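Local coordinates for protein MstE (Scytonema sp. PCC 10023, PDB 6SBF) that probably cyclises a linear isoprenoid chain into the fused-ring scaffold of a merosterol, acting as a single-domain class II terpene cyclase, at residues P95-A109 with R129-L141. The protein carries 1 engineered substitution. Residues are numbered along the deposited sequence; the frame is centred on the assembly and turned at random. Where two conformers were deposited one is given.
Sequences PTGEWGYNYILCGDA and RAQQARAALATHL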
# COMPACT_ATOMS: atom_id res chain seq x y z
N PRO A 95 -15.91 12.97 -13.87
CA PRO A 95 -17.34 13.00 -13.62
C PRO A 95 -17.79 12.02 -12.55
O PRO A 95 -18.85 12.20 -11.94
CB PRO A 95 -17.98 12.63 -14.95
CG PRO A 95 -16.87 12.12 -15.83
CD PRO A 95 -15.57 12.66 -15.28
N THR A 96 -17.00 10.95 -12.32
CA THR A 96 -17.34 9.94 -11.29
C THR A 96 -17.00 10.42 -9.88
O THR A 96 -17.47 9.81 -8.94
CB THR A 96 -16.61 8.62 -11.58
OG1 THR A 96 -15.23 8.94 -11.48
CG2 THR A 96 -16.97 7.96 -12.89
N GLY A 97 -16.16 11.42 -9.73
CA GLY A 97 -15.65 11.82 -8.42
C GLY A 97 -14.49 11.01 -7.95
O GLY A 97 -14.04 11.23 -6.80
N GLU A 98 -13.96 10.15 -8.81
CA GLU A 98 -12.83 9.27 -8.47
C GLU A 98 -11.52 10.07 -8.50
O GLU A 98 -11.43 11.11 -9.18
CB GLU A 98 -12.77 8.12 -9.46
CG GLU A 98 -13.97 7.22 -9.32
CD GLU A 98 -14.00 6.13 -10.37
OE1 GLU A 98 -14.38 5.01 -10.02
OE2 GLU A 98 -13.59 6.42 -11.53
N TRP A 99 -10.51 9.54 -7.82
CA TRP A 99 -9.14 9.94 -8.01
C TRP A 99 -8.40 8.87 -8.83
O TRP A 99 -8.89 7.74 -8.89
CB TRP A 99 -8.51 10.22 -6.67
CG TRP A 99 -9.07 11.41 -5.95
CD1 TRP A 99 -8.71 12.70 -6.13
CD2 TRP A 99 -10.08 11.39 -4.92
NE1 TRP A 99 -9.42 13.53 -5.28
CE2 TRP A 99 -10.23 12.72 -4.50
CE3 TRP A 99 -10.82 10.42 -4.29
CZ2 TRP A 99 -11.09 13.08 -3.48
CZ3 TRP A 99 -11.66 10.77 -3.25
CH2 TRP A 99 -11.80 12.08 -2.87
N GLY A 100 -7.24 9.23 -9.38
CA GLY A 100 -6.43 8.30 -10.16
C GLY A 100 -4.96 8.48 -9.90
O GLY A 100 -4.53 9.23 -9.00
N TYR A 101 -4.14 7.82 -10.69
CA TYR A 101 -2.68 7.82 -10.48
C TYR A 101 -2.18 9.28 -10.44
O TYR A 101 -1.39 9.63 -9.60
CB TYR A 101 -2.07 7.05 -11.64
CG TYR A 101 -0.58 7.08 -11.78
CD1 TYR A 101 0.25 6.33 -10.98
CD2 TYR A 101 0.02 7.87 -12.77
CE1 TYR A 101 1.62 6.33 -11.13
CE2 TYR A 101 1.40 7.89 -12.89
CZ TYR A 101 2.21 7.15 -12.07
OH TYR A 101 3.57 7.15 -12.25
N ASN A 102 -2.64 10.06 -11.41
CA ASN A 102 -2.31 11.49 -11.51
C ASN A 102 -3.42 12.14 -12.36
O ASN A 102 -4.42 11.52 -12.72
CB ASN A 102 -0.90 11.76 -12.07
CG ASN A 102 -0.74 11.28 -13.50
OD1 ASN A 102 -1.75 11.17 -14.20
ND2 ASN A 102 0.53 11.06 -13.87
N TYR A 103 -3.28 13.45 -12.64
CA TYR A 103 -4.37 14.21 -13.28
C TYR A 103 -4.83 13.59 -14.59
O TYR A 103 -6.02 13.61 -14.91
CB TYR A 103 -3.91 15.65 -13.58
CG TYR A 103 -4.99 16.55 -14.08
CD1 TYR A 103 -5.78 17.27 -13.20
CD2 TYR A 103 -5.26 16.70 -15.41
CE1 TYR A 103 -6.78 18.12 -13.63
CE2 TYR A 103 -6.27 17.53 -15.88
CZ TYR A 103 -7.05 18.22 -14.97
OH TYR A 103 -8.06 19.01 -15.44
N ILE A 104 -3.87 13.09 -15.38
CA ILE A 104 -4.19 12.71 -16.78
C ILE A 104 -4.76 11.29 -16.82
O ILE A 104 -5.36 10.92 -17.83
CB ILE A 104 -2.98 12.88 -17.71
CG1 ILE A 104 -1.84 11.91 -17.38
CG2 ILE A 104 -2.53 14.34 -17.77
CD1 ILE A 104 -0.78 11.90 -18.43
N LEU A 105 -4.62 10.52 -15.76
CA LEU A 105 -5.22 9.17 -15.73
C LEU A 105 -6.69 9.21 -15.39
O LEU A 105 -7.18 10.16 -14.69
CB LEU A 105 -4.53 8.29 -14.69
CG LEU A 105 -3.64 7.20 -15.28
CD1 LEU A 105 -4.48 6.19 -16.08
CD2 LEU A 105 -2.48 7.77 -16.08
N CYS A 106 -7.42 8.20 -15.83
CA CYS A 106 -8.80 7.98 -15.42
C CYS A 106 -8.81 7.61 -13.93
O CYS A 106 -7.79 7.30 -13.32
CB CYS A 106 -9.46 6.89 -16.24
SG CYS A 106 -8.62 5.29 -16.16
N GLY A 107 -10.00 7.68 -13.36
CA GLY A 107 -10.16 7.25 -11.98
C GLY A 107 -9.89 5.79 -11.81
O GLY A 107 -10.01 4.99 -12.78
N ASP A 108 -9.53 5.39 -10.61
CA ASP A 108 -9.39 3.96 -10.28
C ASP A 108 -9.77 3.74 -8.82
O ASP A 108 -9.71 4.65 -7.96
CB ASP A 108 -7.98 3.45 -10.60
CG ASP A 108 -6.98 3.85 -9.54
OD1 ASP A 108 -6.82 3.14 -8.52
OD2 ASP A 108 -6.29 4.91 -9.74
N ALA A 109 -10.17 2.53 -8.53
CA ALA A 109 -10.70 2.15 -7.22
C ALA A 109 -9.61 2.22 -6.16
O ALA A 109 -9.94 2.46 -5.00
CB ALA A 109 -11.31 0.78 -7.24
N ARG A 129 -17.74 15.31 -1.34
CA ARG A 129 -16.82 14.63 -2.27
C ARG A 129 -16.59 13.17 -1.85
O ARG A 129 -16.56 12.26 -2.69
CB ARG A 129 -15.51 15.38 -2.40
CG ARG A 129 -14.49 14.67 -3.30
CD ARG A 129 -14.99 14.56 -4.74
NE ARG A 129 -14.06 13.79 -5.59
CZ ARG A 129 -12.93 14.27 -6.12
NH1 ARG A 129 -12.56 15.50 -5.84
NH2 ARG A 129 -12.16 13.50 -6.85
N ALA A 130 -16.38 12.94 -0.56
CA ALA A 130 -16.15 11.56 -0.09
C ALA A 130 -17.38 10.71 -0.39
O ALA A 130 -17.20 9.53 -0.78
CB ALA A 130 -15.84 11.53 1.39
N GLN A 131 -18.58 11.23 -0.23
CA GLN A 131 -19.81 10.46 -0.53
C GLN A 131 -19.80 10.08 -2.01
O GLN A 131 -20.19 8.96 -2.40
CB GLN A 131 -21.05 11.29 -0.20
CG GLN A 131 -22.38 10.58 -0.44
CD GLN A 131 -23.56 11.36 0.10
OE1 GLN A 131 -23.47 11.88 1.20
NE2 GLN A 131 -24.65 11.38 -0.66
N GLN A 132 -19.48 11.05 -2.87
CA GLN A 132 -19.49 10.82 -4.32
C GLN A 132 -18.42 9.76 -4.70
O GLN A 132 -18.74 8.84 -5.50
CB GLN A 132 -19.17 12.12 -5.06
CG GLN A 132 -19.31 12.00 -6.57
CD GLN A 132 -18.74 13.17 -7.36
OE1 GLN A 132 -18.05 13.99 -6.78
NE2 GLN A 132 -18.97 13.17 -8.67
N ALA A 133 -17.25 9.85 -4.12
CA ALA A 133 -16.16 8.92 -4.40
C ALA A 133 -16.54 7.52 -3.90
O ALA A 133 -16.24 6.53 -4.59
CB ALA A 133 -14.87 9.45 -3.85
N ARG A 134 -17.14 7.42 -2.71
CA ARG A 134 -17.54 6.10 -2.19
C ARG A 134 -18.57 5.48 -3.12
O ARG A 134 -18.54 4.23 -3.33
CB ARG A 134 -18.15 6.17 -0.80
CG ARG A 134 -17.26 5.75 0.33
CD ARG A 134 -17.95 5.57 1.65
NE ARG A 134 -18.80 6.61 2.06
CZ ARG A 134 -18.38 7.75 2.57
NH1 ARG A 134 -19.32 8.60 2.81
NH2 ARG A 134 -17.11 7.96 2.95
N ALA A 135 -19.51 6.27 -3.60
CA ALA A 135 -20.52 5.78 -4.56
C ALA A 135 -19.83 5.24 -5.82
O ALA A 135 -20.17 4.15 -6.28
CB ALA A 135 -21.50 6.89 -4.85
N ALA A 136 -18.83 5.96 -6.31
CA ALA A 136 -18.09 5.55 -7.49
C ALA A 136 -17.39 4.22 -7.21
O ALA A 136 -17.32 3.38 -8.13
CB ALA A 136 -17.11 6.60 -7.92
N LEU A 137 -16.85 4.02 -6.03
CA LEU A 137 -16.21 2.72 -5.71
C LEU A 137 -17.19 1.59 -5.89
O LEU A 137 -16.75 0.50 -6.35
CB LEU A 137 -15.76 2.63 -4.27
CG LEU A 137 -14.43 3.19 -3.98
CD1 LEU A 137 -14.11 3.06 -2.50
CD2 LEU A 137 -13.34 2.53 -4.80
N ALA A 138 -18.45 1.79 -5.58
CA ALA A 138 -19.43 0.71 -5.67
C ALA A 138 -19.52 0.22 -7.11
O ALA A 138 -19.78 -0.99 -7.31
CB ALA A 138 -20.74 1.17 -5.11
N THR A 139 -19.26 1.08 -8.08
CA THR A 139 -19.34 0.72 -9.51
C THR A 139 -18.29 -0.35 -9.88
O THR A 139 -18.51 -1.05 -10.87
CB THR A 139 -19.19 1.97 -10.37
OG1 THR A 139 -20.13 2.94 -9.89
CG2 THR A 139 -19.43 1.67 -11.83
N HIS A 140 -17.21 -0.45 -9.12
CA HIS A 140 -16.10 -1.36 -9.36
C HIS A 140 -16.29 -2.73 -8.70
O HIS A 140 -15.43 -3.61 -8.94
CB HIS A 140 -14.82 -0.70 -8.89
CG HIS A 140 -14.42 0.49 -9.68
ND1 HIS A 140 -13.92 0.40 -10.97
CD2 HIS A 140 -14.39 1.77 -9.37
CE1 HIS A 140 -13.62 1.63 -11.38
NE2 HIS A 140 -13.89 2.46 -10.44
N LEU A 141 -17.35 -2.92 -7.92
CA LEU A 141 -17.61 -4.22 -7.33
C LEU A 141 -17.98 -5.23 -8.41
O LEU A 141 -18.80 -4.91 -9.26
CB LEU A 141 -18.74 -4.09 -6.32
CG LEU A 141 -18.41 -3.32 -5.06
CD1 LEU A 141 -19.70 -2.99 -4.31
CD2 LEU A 141 -17.43 -4.08 -4.20
O HOH W 1 -16.65 4.44 -10.75
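Arg129, near the start of helix 128-138, meets Trp99 and Gly97 in two ways, by a cation-pi stack and by a side-on grip. Its guanidinium lies flat on Trp99, the planes 20° apart; the cation-pi contact is off-centre, Arg129 CZ lying 3.9 Å from the centroid of the Trp99 six-membered ring. At the guanidinium edge, Arg129 NE donates to Gly97 O at 2.8 Å and Arg129 NH2 to the same oxygen at 2.9 Å, both from one face of the carbonyl. The chain leaves with CG anti to the backbone N (chi1 177°) and bends at chi2, which brings the flat group over the indole. A leucine in place of Arg129 would probably leave Gly97 O without either donor and one indole face without its cation. Arg129 NH2 also bonds Arg91 O, while Trp99 NE1 donates to Leu88 O.

The second polar link is a His-carboxylate bond: in the conformer given, His140 NE2 donates to the syn side of Glu98 OE1 at 2.6 Å, ring and carboxylate planes 11° apart.

Between the two links on the helix, Ala133 CB touches Trp99 CZ3 at 3.5 Å and Ala136 CB meets Glu98 CG at 3.5 Å. At the His140 end, Ala109 CB sits 4.2 Å from the His140 ring centroid, over the face in a CH-pi contact, while touching Leu137 CD2. This is a connection between helices 75-90 and 109-121 packed along helix 128-138, within the alpha6-alpha6 barrel of this class II terpene cyclase.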